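Local coordinates for protein tryptophan--tRNA ligase (Aeropyrum pernix, PDB 3A04) that attaches L-tryptophan to its cognate tRNA(Trp) at the expense of ATP, releasing AMP and diphosphate, at residues Leu36-Met47 against Gln93-Phe102; Tyr158-Val169 against Lys185-Ala193. All blocks are in the same frame, centred on the assembly; numbering follows the deposited sequence. Where two conformers were deposited one is given.

Contact 1: Leu36-Met47 against Gln93-Phe102; sequences LRKAGMEPSFLM and QLIYLQKNGF
Tyr96 reaches from the Schellman-capped end of helix 85-99, which starts inside the 'HIGH' region of this class I synthetase, to the loop joining helices 33-38 and 45-48; there Ser44 and Met47 form the capping box that opens helix 45-48. The one direct hydrogen bond between the segments runs from Tyr96 OH to Glu42 O and is short, at 2.5 Å; the hydroxyl stands well above the carbonyl plane. The phenol extends this far because its CG lies anti to the backbone N (chi1 166°), and its ring is held between two partners: Ser44 CB makes a CH-pi contact over one face, 3.8 Å from the ring centroid, while the amide nitrogen of Asn100 lies over the opposite face near the rim.

Water supplements this link. One molecule donates to Gly40 O and Asn100 OD1, and a second accepts from Glu42 N and donates to the same OD1. Asn100 ND2 bonds to its own helix end at Tyr96 O (2.9 Å), while its OD1 reaches the loop through water.

Sulfur and methyl contacts fill in the apolar side. Met47 CE touches Tyr96 CE2 at 3.6 Å, Met47 SD making an oblique Met-aromatic contact with that ring. Met41, which also touches Leu62 of helix 58-66, bends at chi3 (58°) and brings CE to 3.5 Å from Tyr96 OH. One turn before Tyr96, Gln93 CG meets Leu46 CD1 at 3.8 Å. The Met41 sulfur forms a Met-aromatic pair with Phe102, SD lying 4.1 Å from CE1 at the ring edge.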
loop_
_atom_site.group_PDB
_atom_site.type_symbol
_atom_site.label_atom_id
_atom_site.label_comp_id
_atom_site.label_asym_id
_atom_site.label_seq_id
_atom_site.Cartn_x
_atom_site.Cartn_y
_atom_site.Cartn_z
ATOM N N LEU A 36 -37.755 -0.992 3.458
ATOM C CA LEU A 36 -37.678 -1.646 2.136
ATOM C C LEU A 36 -38.899 -1.272 1.280
ATOM O O LEU A 36 -38.775 -0.784 0.186
ATOM C CB LEU A 36 -37.556 -3.149 2.378
ATOM C CG LEU A 36 -36.723 -4.091 1.534
ATOM C CD1 LEU A 36 -35.359 -3.598 1.147
ATOM C CD2 LEU A 36 -36.583 -5.418 2.302
ATOM N N ARG A 37 -40.093 -1.454 1.818
ATOM C CA ARG A 37 -41.321 -0.850 1.191
ATOM C C ARG A 37 -41.246 0.640 0.773
ATOM O O ARG A 37 -41.538 1.001 -0.370
ATOM C CB ARG A 37 -42.480 -0.977 2.146
ATOM C CG ARG A 37 -42.947 -2.415 2.447
ATOM C CD ARG A 37 -44.354 -2.415 3.128
ATOM N NE ARG A 37 -45.297 -1.488 2.480
ATOM C CZ ARG A 37 -46.079 -1.796 1.436
ATOM N NH1 ARG A 37 -46.036 -3.019 0.889
ATOM N NH2 ARG A 37 -46.919 -0.881 0.935
ATOM N N LYS A 38 -40.862 1.505 1.709
ATOM C CA LYS A 38 -40.858 2.929 1.417
ATOM C C LYS A 38 -39.882 3.187 0.285
ATOM O O LYS A 38 -40.138 4.044 -0.567
ATOM C CB LYS A 38 -40.531 3.773 2.667
ATOM C CG LYS A 38 -41.595 3.635 3.824
ATOM C CD LYS A 38 -41.043 4.160 5.173
ATOM C CE LYS A 38 -41.761 3.599 6.408
ATOM N NZ LYS A 38 -40.763 3.314 7.530
ATOM N N ALA A 39 -38.784 2.398 0.233
ATOM C CA ALA A 39 -37.867 2.511 -0.921
ATOM C C ALA A 39 -38.404 1.872 -2.242
ATOM O O ALA A 39 -37.718 1.899 -3.284
ATOM C CB ALA A 39 -36.420 2.027 -0.559
ATOM N N GLY A 40 -39.645 1.356 -2.220
ATOM C CA GLY A 40 -40.231 0.805 -3.444
ATOM C C GLY A 40 -39.650 -0.567 -3.829
ATOM O O GLY A 40 -39.570 -0.868 -4.981
ATOM N N MET A 41 -39.297 -1.397 -2.846
ATOM C CA MET A 41 -38.555 -2.632 -3.064
ATOM C C MET A 41 -39.356 -3.724 -2.382
ATOM O O MET A 41 -39.838 -3.506 -1.288
ATOM C CB MET A 41 -37.129 -2.527 -2.444
ATOM C CG MET A 41 -36.203 -1.539 -3.187
ATOM S SD MET A 41 -34.583 -1.386 -2.372
ATOM C CE MET A 41 -33.957 -3.116 -2.390
ATOM N N GLU A 42 -39.495 -4.884 -3.024
ATOM C CA GLU A 42 -40.042 -6.070 -2.353
ATOM C C GLU A 42 -38.908 -7.038 -2.013
ATOM O O GLU A 42 -37.948 -7.129 -2.789
ATOM C CB GLU A 42 -41.054 -6.780 -3.266
ATOM C CG GLU A 42 -42.356 -6.006 -3.454
ATOM C CD GLU A 42 -43.251 -5.960 -2.185
ATOM O OE1 GLU A 42 -43.305 -6.944 -1.394
ATOM O OE2 GLU A 42 -43.908 -4.911 -1.970
ATOM N N PRO A 43 -39.011 -7.732 -0.861
ATOM C CA PRO A 43 -37.915 -8.573 -0.473
ATOM C C PRO A 43 -37.686 -9.656 -1.554
ATOM O O PRO A 43 -38.655 -10.159 -2.173
ATOM C CB PRO A 43 -38.382 -9.225 0.830
ATOM C CG PRO A 43 -39.618 -8.405 1.293
ATOM C CD PRO A 43 -40.157 -7.766 0.088
ATOM N N SER A 44 -36.416 -10.005 -1.737
ATOM C CA SER A 44 -36.005 -11.149 -2.588
ATOM C C SER A 44 -36.361 -12.455 -1.900
ATOM O O SER A 44 -36.641 -12.455 -0.691
ATOM C CB SER A 44 -34.477 -11.059 -2.710
ATOM O OG SER A 44 -33.872 -11.414 -1.464
ATOM N N PHE A 45 -36.305 -13.597 -2.605
ATOM C CA PHE A 45 -36.587 -14.824 -1.891
ATOM C C PHE A 45 -35.605 -15.168 -0.838
ATOM O O PHE A 45 -35.981 -15.813 0.147
ATOM C CB PHE A 45 -36.861 -16.042 -2.827
ATOM C CG PHE A 45 -35.622 -16.738 -3.359
ATOM C CD1 PHE A 45 -34.942 -17.662 -2.597
ATOM C CD2 PHE A 45 -35.197 -16.521 -4.657
ATOM C CE1 PHE A 45 -33.815 -18.326 -3.106
ATOM C CE2 PHE A 45 -34.104 -17.187 -5.148
ATOM C CZ PHE A 45 -33.405 -18.078 -4.351
ATOM N N LEU A 46 -34.327 -14.764 -0.982
ATOM C CA LEU A 46 -33.391 -15.078 0.096
ATOM C C LEU A 46 -33.797 -14.317 1.383
ATOM O O LEU A 46 -33.499 -14.757 2.504
ATOM C CB LEU A 46 -31.936 -14.640 -0.317
ATOM C CG LEU A 46 -31.387 -15.410 -1.545
ATOM C CD1 LEU A 46 -30.054 -14.723 -1.997
ATOM C CD2 LEU A 46 -31.122 -16.915 -1.136
ATOM N N MET A 47 -34.322 -13.117 1.206
ATOM C CA MET A 47 -34.794 -12.325 2.394
ATOM C C MET A 47 -36.031 -13.035 2.973
ATOM O O MET A 47 -36.052 -13.362 4.149
ATOM C CB MET A 47 -35.150 -10.869 2.035
ATOM C CG MET A 47 -33.882 -9.976 1.799
ATOM S SD MET A 47 -34.365 -8.591 0.848
ATOM C CE MET A 47 -32.754 -7.873 0.423
ATOM N N GLN A 93 -27.487 -11.820 -4.805
ATOM C CA GLN A 93 -27.828 -10.609 -3.969
ATOM C C GLN A 93 -27.404 -9.314 -4.708
ATOM O O GLN A 93 -28.108 -8.365 -4.694
ATOM C CB GLN A 93 -27.058 -10.687 -2.636
ATOM C CG GLN A 93 -27.524 -11.876 -1.823
ATOM C CD GLN A 93 -26.805 -12.015 -0.544
ATOM O OE1 GLN A 93 -26.862 -11.131 0.305
ATOM N NE2 GLN A 93 -26.048 -13.112 -0.395
ATOM N N LEU A 94 -26.249 -9.280 -5.373
ATOM C CA LEU A 94 -25.974 -8.115 -6.247
ATOM C C LEU A 94 -26.962 -7.852 -7.333
ATOM O O LEU A 94 -27.304 -6.677 -7.586
ATOM C CB LEU A 94 -24.566 -8.162 -6.893
ATOM C CG LEU A 94 -23.406 -8.605 -5.999
ATOM C CD1 LEU A 94 -22.088 -8.741 -6.860
ATOM C CD2 LEU A 94 -23.227 -7.554 -4.869
ATOM N N ILE A 95 -27.432 -8.921 -8.008
ATOM C CA ILE A 95 -28.369 -8.706 -9.133
ATOM C C ILE A 95 -29.671 -8.177 -8.603
ATOM O O ILE A 95 -30.260 -7.269 -9.151
ATOM C CB ILE A 95 -28.635 -10.070 -9.906
ATOM C CG1 ILE A 95 -27.313 -10.439 -10.627
ATOM C CG2 ILE A 95 -29.795 -9.942 -10.907
ATOM C CD1 ILE A 95 -27.272 -11.866 -11.281
ATOM N N TYR A 96 -30.146 -8.735 -7.525
ATOM C CA TYR A 96 -31.376 -8.166 -6.947
ATOM C C TYR A 96 -31.199 -6.633 -6.688
ATOM O O TYR A 96 -32.019 -5.792 -7.076
ATOM C CB TYR A 96 -31.684 -8.930 -5.612
ATOM C CG TYR A 96 -32.719 -8.213 -4.762
ATOM C CD1 TYR A 96 -34.102 -8.354 -5.031
ATOM C CD2 TYR A 96 -32.314 -7.400 -3.649
ATOM C CE1 TYR A 96 -35.077 -7.685 -4.224
ATOM C CE2 TYR A 96 -33.285 -6.697 -2.891
ATOM C CZ TYR A 96 -34.671 -6.869 -3.175
ATOM O OH TYR A 96 -35.650 -6.169 -2.421
ATOM N N LEU A 97 -30.131 -6.283 -5.969
ATOM C CA LEU A 97 -29.939 -4.873 -5.662
ATOM C C LEU A 97 -29.774 -4.097 -6.952
ATOM O O LEU A 97 -30.309 -3.035 -7.045
ATOM C CB LEU A 97 -28.720 -4.689 -4.694
ATOM C CG LEU A 97 -28.959 -5.431 -3.338
ATOM C CD1 LEU A 97 -27.656 -5.535 -2.546
ATOM C CD2 LEU A 97 -29.968 -4.626 -2.436
ATOM N N GLN A 98 -29.054 -4.615 -7.948
ATOM C CA GLN A 98 -28.880 -3.852 -9.175
ATOM C C GLN A 98 -30.238 -3.582 -9.859
ATOM O O GLN A 98 -30.480 -2.456 -10.335
ATOM C CB GLN A 98 -27.984 -4.590 -10.150
ATOM C CG GLN A 98 -27.658 -3.820 -11.434
ATOM C CD GLN A 98 -26.512 -4.472 -12.149
ATOM O OE1 GLN A 98 -26.669 -5.531 -12.728
ATOM N NE2 GLN A 98 -25.324 -3.855 -12.103
ATOM N N LYS A 99 -31.082 -4.610 -9.978
ATOM C CA LYS A 99 -32.413 -4.358 -10.576
ATOM C C LYS A 99 -33.221 -3.354 -9.748
ATOM O O LYS A 99 -34.177 -2.830 -10.253
ATOM C CB LYS A 99 -33.246 -5.658 -10.626
ATOM C CG LYS A 99 -32.635 -6.703 -11.555
ATOM C CD LYS A 99 -33.386 -8.031 -11.399
ATOM C CE LYS A 99 -33.038 -8.982 -12.581
ATOM N NZ LYS A 99 -33.504 -10.405 -12.193
ATOM N N ASN A 100 -32.943 -3.224 -8.453
ATOM C CA ASN A 100 -33.677 -2.198 -7.630
ATOM C C ASN A 100 -32.915 -0.859 -7.533
ATOM O O ASN A 100 -33.180 -0.037 -6.691
ATOM C CB ASN A 100 -34.008 -2.785 -6.270
ATOM C CG ASN A 100 -35.101 -3.803 -6.361
ATOM O OD1 ASN A 100 -36.282 -3.429 -6.402
ATOM N ND2 ASN A 100 -34.741 -5.087 -6.458
ATOM N N GLY A 101 -32.034 -0.604 -8.478
ATOM C CA GLY A 101 -31.449 0.712 -8.569
ATOM C C GLY A 101 -30.051 0.875 -7.944
ATOM O O GLY A 101 -29.441 1.957 -8.115
ATOM N N PHE A 102 -29.480 -0.140 -7.262
ATOM C CA PHE A 102 -28.124 0.066 -6.639
ATOM C C PHE A 102 -27.044 0.084 -7.665
ATOM O O PHE A 102 -27.072 -0.762 -8.599
ATOM C CB PHE A 102 -27.805 -1.058 -5.606
ATOM C CG PHE A 102 -28.558 -0.971 -4.345
ATOM C CD1 PHE A 102 -29.928 -0.936 -4.335
ATOM C CD2 PHE A 102 -27.848 -0.969 -3.114
ATOM C CE1 PHE A 102 -30.623 -0.868 -3.110
ATOM C CE2 PHE A 102 -28.504 -0.863 -1.891
ATOM C CZ PHE A 102 -29.906 -0.812 -1.865
HETATM O O HOH W 1 -37.120 -1.192 -6.963
HETATM O O HOH W 2 -38.501 -4.675 -5.808
#

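Contact 2: Tyr158-Val169 against Lys185-Ala193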
loop_
_atom_site.group_PDB
_atom_site.type_symbol
_atom_site.label_atom_id
_atom_site.label_comp_id
_atom_site.label_asym_id
_atom_site.label_seq_id
_atom_site.Cartn_x
_atom_site.Cartn_y
_atom_site.Cartn_z
ATOM N N TYR A 158 -7.679 5.694 -4.513
ATOM C CA TYR A 158 -7.981 4.412 -3.824
ATOM C C TYR A 158 -6.734 4.016 -3.101
ATOM O O TYR A 158 -6.727 3.628 -1.987
ATOM C CB TYR A 158 -8.224 3.348 -4.923
ATOM C CG TYR A 158 -8.176 1.899 -4.526
ATOM C CD1 TYR A 158 -9.303 1.284 -3.981
ATOM C CD2 TYR A 158 -7.102 1.107 -4.860
ATOM C CE1 TYR A 158 -9.297 -0.081 -3.687
ATOM C CE2 TYR A 158 -7.082 -0.227 -4.582
ATOM C CZ TYR A 158 -8.183 -0.831 -4.069
ATOM O OH TYR A 158 -8.110 -2.184 -3.830
ATOM N N PHE A 159 -5.609 4.106 -3.751
ATOM C CA PHE A 159 -4.411 3.679 -3.080
ATOM C C PHE A 159 -4.007 4.668 -1.966
ATOM O O PHE A 159 -3.464 4.270 -0.987
ATOM C CB PHE A 159 -3.069 3.373 -3.921
ATOM C CG PHE A 159 -2.071 2.505 -3.154
ATOM C CD1 PHE A 159 -2.273 1.159 -2.968
ATOM C CD2 PHE A 159 -0.912 3.040 -2.616
ATOM C CE1 PHE A 159 -1.373 0.420 -2.263
ATOM C CE2 PHE A 159 -0.029 2.243 -1.925
ATOM C CZ PHE A 159 -0.289 0.970 -1.757
ATOM N N ARG A 160 -4.275 5.938 -2.146
ATOM C CA ARG A 160 -3.980 6.879 -1.049
ATOM C C ARG A 160 -4.740 6.497 0.227
ATOM O O ARG A 160 -4.233 6.650 1.345
ATOM C CB ARG A 160 -4.377 8.289 -1.469
ATOM C CG ARG A 160 -3.876 9.347 -0.449
ATOM C CD ARG A 160 -4.199 10.785 -0.946
ATOM N NE ARG A 160 -3.732 11.070 -2.275
ATOM C CZ ARG A 160 -4.423 11.748 -3.183
ATOM N NH1 ARG A 160 -5.632 12.201 -2.902
ATOM N NH2 ARG A 160 -3.886 11.985 -4.362
ATOM N N LEU A 161 -5.964 5.947 0.113
ATOM C CA LEU A 161 -6.595 5.572 1.349
ATOM C C LEU A 161 -5.822 4.497 2.064
ATOM O O LEU A 161 -5.833 4.457 3.296
ATOM C CB LEU A 161 -8.062 5.002 1.088
ATOM C CG LEU A 161 -9.092 6.045 0.588
ATOM C CD1 LEU A 161 -10.374 5.283 0.155
ATOM C CD2 LEU A 161 -9.374 7.007 1.762
ATOM N N ILE A 162 -5.314 3.532 1.277
ATOM C CA ILE A 162 -4.592 2.434 1.848
ATOM C C ILE A 162 -3.377 2.998 2.576
ATOM O O ILE A 162 -3.076 2.582 3.723
ATOM C CB ILE A 162 -4.130 1.418 0.752
ATOM C CG1 ILE A 162 -5.374 0.782 0.038
ATOM C CG2 ILE A 162 -3.246 0.310 1.390
ATOM C CD1 ILE A 162 -4.971 -0.028 -1.248
ATOM N N GLN A 163 -2.690 3.938 1.937
ATOM C CA GLN A 163 -1.518 4.559 2.606
ATOM C C GLN A 163 -1.876 5.311 3.911
ATOM O O GLN A 163 -1.204 5.172 4.929
ATOM C CB GLN A 163 -0.850 5.534 1.687
ATOM C CG GLN A 163 -0.246 4.924 0.430
ATOM C CD GLN A 163 0.241 6.009 -0.555
ATOM O OE1 GLN A 163 -0.571 6.739 -1.167
ATOM N NE2 GLN A 163 1.569 6.102 -0.727
ATOM N N LEU A 164 -2.981 6.013 3.899
ATOM C CA LEU A 164 -3.378 6.780 5.076
ATOM C C LEU A 164 -3.993 5.858 6.120
ATOM O O LEU A 164 -3.783 6.109 7.293
ATOM C CB LEU A 164 -4.354 7.882 4.700
ATOM C CG LEU A 164 -3.746 8.897 3.679
ATOM C CD1 LEU A 164 -4.794 10.021 3.452
ATOM C CD2 LEU A 164 -2.439 9.518 4.108
ATOM N N PHE A 165 -4.698 4.772 5.709
ATOM C CA PHE A 165 -5.254 3.842 6.686
ATOM C C PHE A 165 -4.164 3.197 7.509
ATOM O O PHE A 165 -4.430 2.826 8.676
ATOM C CB PHE A 165 -6.055 2.676 6.061
ATOM C CG PHE A 165 -7.329 3.091 5.372
ATOM C CD1 PHE A 165 -7.921 4.332 5.605
ATOM C CD2 PHE A 165 -7.998 2.173 4.532
ATOM C CE1 PHE A 165 -9.131 4.710 4.968
ATOM C CE2 PHE A 165 -9.219 2.541 3.892
ATOM C CZ PHE A 165 -9.786 3.811 4.115
ATOM N N SER A 166 -2.976 2.977 6.928
ATOM C CA SER A 166 -1.911 2.275 7.670
ATOM C C SER A 166 -1.483 3.013 8.932
ATOM O O SER A 166 -0.950 2.366 9.864
ATOM C CB SER A 166 -0.689 2.023 6.787
ATOM O OG SER A 166 0.006 3.235 6.544
ATOM N N GLY A 167 -1.801 4.306 9.014
ATOM C CA GLY A 167 -1.498 5.073 10.243
ATOM C C GLY A 167 -2.590 4.967 11.318
ATOM O O GLY A 167 -2.391 5.419 12.451
ATOM N N LYS A 168 -3.701 4.314 10.994
ATOM C CA LYS A 168 -4.870 4.356 11.884
ATOM C C LYS A 168 -5.309 3.009 12.410
ATOM O O LYS A 168 -6.425 2.840 12.847
ATOM C CB LYS A 168 -6.027 5.058 11.189
ATOM C CG LYS A 168 -5.701 6.495 10.723
ATOM C CD LYS A 168 -5.502 7.388 11.966
ATOM C CE LYS A 168 -5.522 8.840 11.542
ATOM N NZ LYS A 168 -5.232 9.685 12.759
ATOM N N VAL A 169 -4.428 2.040 12.370
ATOM C CA VAL A 169 -4.732 0.759 12.923
ATOM C C VAL A 169 -3.446 0.218 13.549
ATOM O O VAL A 169 -2.357 0.505 13.052
ATOM C CB VAL A 169 -5.332 -0.153 11.803
ATOM C CG1 VAL A 169 -4.358 -0.327 10.645
ATOM C CG2 VAL A 169 -5.789 -1.499 12.391
ATOM N N LYS A 185 -0.528 -9.988 4.512
ATOM C CA LYS A 185 -1.823 -9.976 5.132
ATOM C C LYS A 185 -2.130 -8.613 5.675
ATOM O O LYS A 185 -3.278 -8.193 5.717
ATOM C CB LYS A 185 -1.910 -11.055 6.276
ATOM C CG LYS A 185 -1.960 -12.514 5.604
ATOM C CD LYS A 185 -1.737 -13.648 6.622
ATOM C CE LYS A 185 -2.787 -13.650 7.635
ATOM N NZ LYS A 185 -2.357 -14.520 8.838
ATOM N N MET A 186 -1.121 -7.872 6.060
ATOM C CA MET A 186 -1.327 -6.526 6.523
ATOM C C MET A 186 -1.799 -5.684 5.368
ATOM O O MET A 186 -2.757 -5.008 5.455
ATOM C CB MET A 186 -0.171 -5.740 7.175
ATOM C CG MET A 186 0.546 -6.484 8.327
ATOM S SD MET A 186 1.568 -5.465 9.419
ATOM C CE MET A 186 3.229 -5.527 8.731
ATOM N N MET A 187 -1.098 -5.753 4.276
ATOM C CA MET A 187 -1.525 -5.021 3.069
ATOM C C MET A 187 -2.948 -5.442 2.662
ATOM O O MET A 187 -3.807 -4.600 2.282
ATOM C CB MET A 187 -0.510 -5.248 1.964
ATOM C CG MET A 187 -0.878 -4.576 0.636
ATOM S SD MET A 187 -0.488 -2.776 0.735
ATOM C CE MET A 187 1.118 -2.897 1.280
ATOM N N ALA A 188 -3.217 -6.745 2.658
ATOM C CA ALA A 188 -4.563 -7.168 2.219
ATOM C C ALA A 188 -5.696 -6.614 3.064
ATOM O O ALA A 188 -6.793 -6.321 2.564
ATOM C CB ALA A 188 -4.634 -8.701 2.197
ATOM N N SER A 189 -5.469 -6.545 4.378
ATOM C CA SER A 189 -6.481 -6.034 5.258
ATOM C C SER A 189 -6.793 -4.537 4.976
ATOM O O SER A 189 -7.946 -4.132 4.876
ATOM C CB SER A 189 -6.015 -6.257 6.688
ATOM O OG SER A 189 -6.975 -5.658 7.510
ATOM N N LEU A 190 -5.767 -3.719 4.841
ATOM C CA LEU A 190 -5.994 -2.296 4.471
ATOM C C LEU A 190 -6.645 -2.176 3.091
ATOM O O LEU A 190 -7.450 -1.282 2.860
ATOM C CB LEU A 190 -4.689 -1.482 4.448
ATOM C CG LEU A 190 -3.814 -1.485 5.725
ATOM C CD1 LEU A 190 -2.455 -0.809 5.502
ATOM C CD2 LEU A 190 -4.506 -0.786 6.852
ATOM N N THR A 191 -6.248 -3.034 2.162
ATOM C CA THR A 191 -6.738 -2.899 0.756
ATOM C C THR A 191 -8.222 -3.289 0.761
ATOM O O THR A 191 -9.048 -2.721 0.077
ATOM C CB THR A 191 -5.878 -3.847 -0.186
ATOM O OG1 THR A 191 -4.508 -3.404 -0.156
ATOM C CG2 THR A 191 -6.315 -3.780 -1.624
ATOM N N GLN A 192 -8.573 -4.315 1.551
ATOM C CA GLN A 192 -9.962 -4.679 1.597
ATOM C C GLN A 192 -10.780 -3.577 2.187
ATOM O O GLN A 192 -11.934 -3.417 1.808
ATOM C CB GLN A 192 -10.065 -6.005 2.410
ATOM C CG GLN A 192 -11.095 -6.904 2.016
ATOM C CD GLN A 192 -11.366 -8.003 3.099
ATOM O OE1 GLN A 192 -12.525 -8.488 3.252
ATOM N NE2 GLN A 192 -10.311 -8.363 3.856
ATOM N N ALA A 193 -10.258 -2.841 3.189
ATOM C CA ALA A 193 -11.049 -1.715 3.731
ATOM C C ALA A 193 -11.188 -0.658 2.610
ATOM O O ALA A 193 -12.211 0.005 2.520
ATOM C CB ALA A 193 -10.295 -1.073 4.926
#
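Leu190 of helix 183-197 packs into helix 156-165 and the type I turn Phe165-Lys168, a helix-helix contact in the catalytic domain: the axes of helix segments 158-165 and 185-193 approach to 8.8 Å, with N-to-C directions 125° apart. The interface between the two segments is built from apolar packing, and the first helix also borders the second subunit, where Arg160 NE bonds to Thr152 O and Gln163 NE2 to Gln151 O of that chain.

Along the second segment, Met187 comes first. Its chain, bent at chi2 and chi3, carries SD to 4.2 Å from Ile162 CG2.

Leu190 follows one turn later and spreads its two methyls between different partners. CD1 meets Ser166 CB at 3.6 Å, whereas CD2 lies against Phe165 CB and Val169 CG1; closer to the backbone, CB rests on Ile162 CG2. Met174 of helix 171-178 also touches this leucine.

Thr191 turns OG1 back to Met187 O (2.8 Å), a carbonyl that also accepts from Thr191 N, and this bond fixes the rotation of the side chain. Ile162 CD1 lies 3.6 Å from that OG1, and Thr191 CG2 is directed at Tyr158 OH, itself hydrogen-bonded to Asp195. Ile162 uses both branches, and an alanine in its place would probably open a gap between the helices beside Met187, Leu190 and Thr191 and leave the methionine sulfur freer to shift.

Ala193 ends the series against Phe165, its CB oblique to the ring. That ring, swung beside the backbone N (chi1 -67°), presents its edge to Leu190 O and sets CE2 3.9 Å from Ala193 CB.

How the contacts relate
From the N terminus, the chain first runs through helix 33-38 and the turn into helix 45-48; contact 1 then closes a loop of 45 residues, which holds strands 52-56 and 72-77. It ties helices 33-38 and 45-48, and the loop between them, to the end of the helix that leads into strand 103-108. After that strand and helix 121-139, the chain reaches helix 156-165, and contact 2 closes a much shorter, largely helical loop through helix 171-178 to helix 183-197. The two loops lie in series and neither crosses the other. The centres of contacts 1 and 2 are 31 Å apart, and the two do not touch; contact 2 alone borders the second subunit.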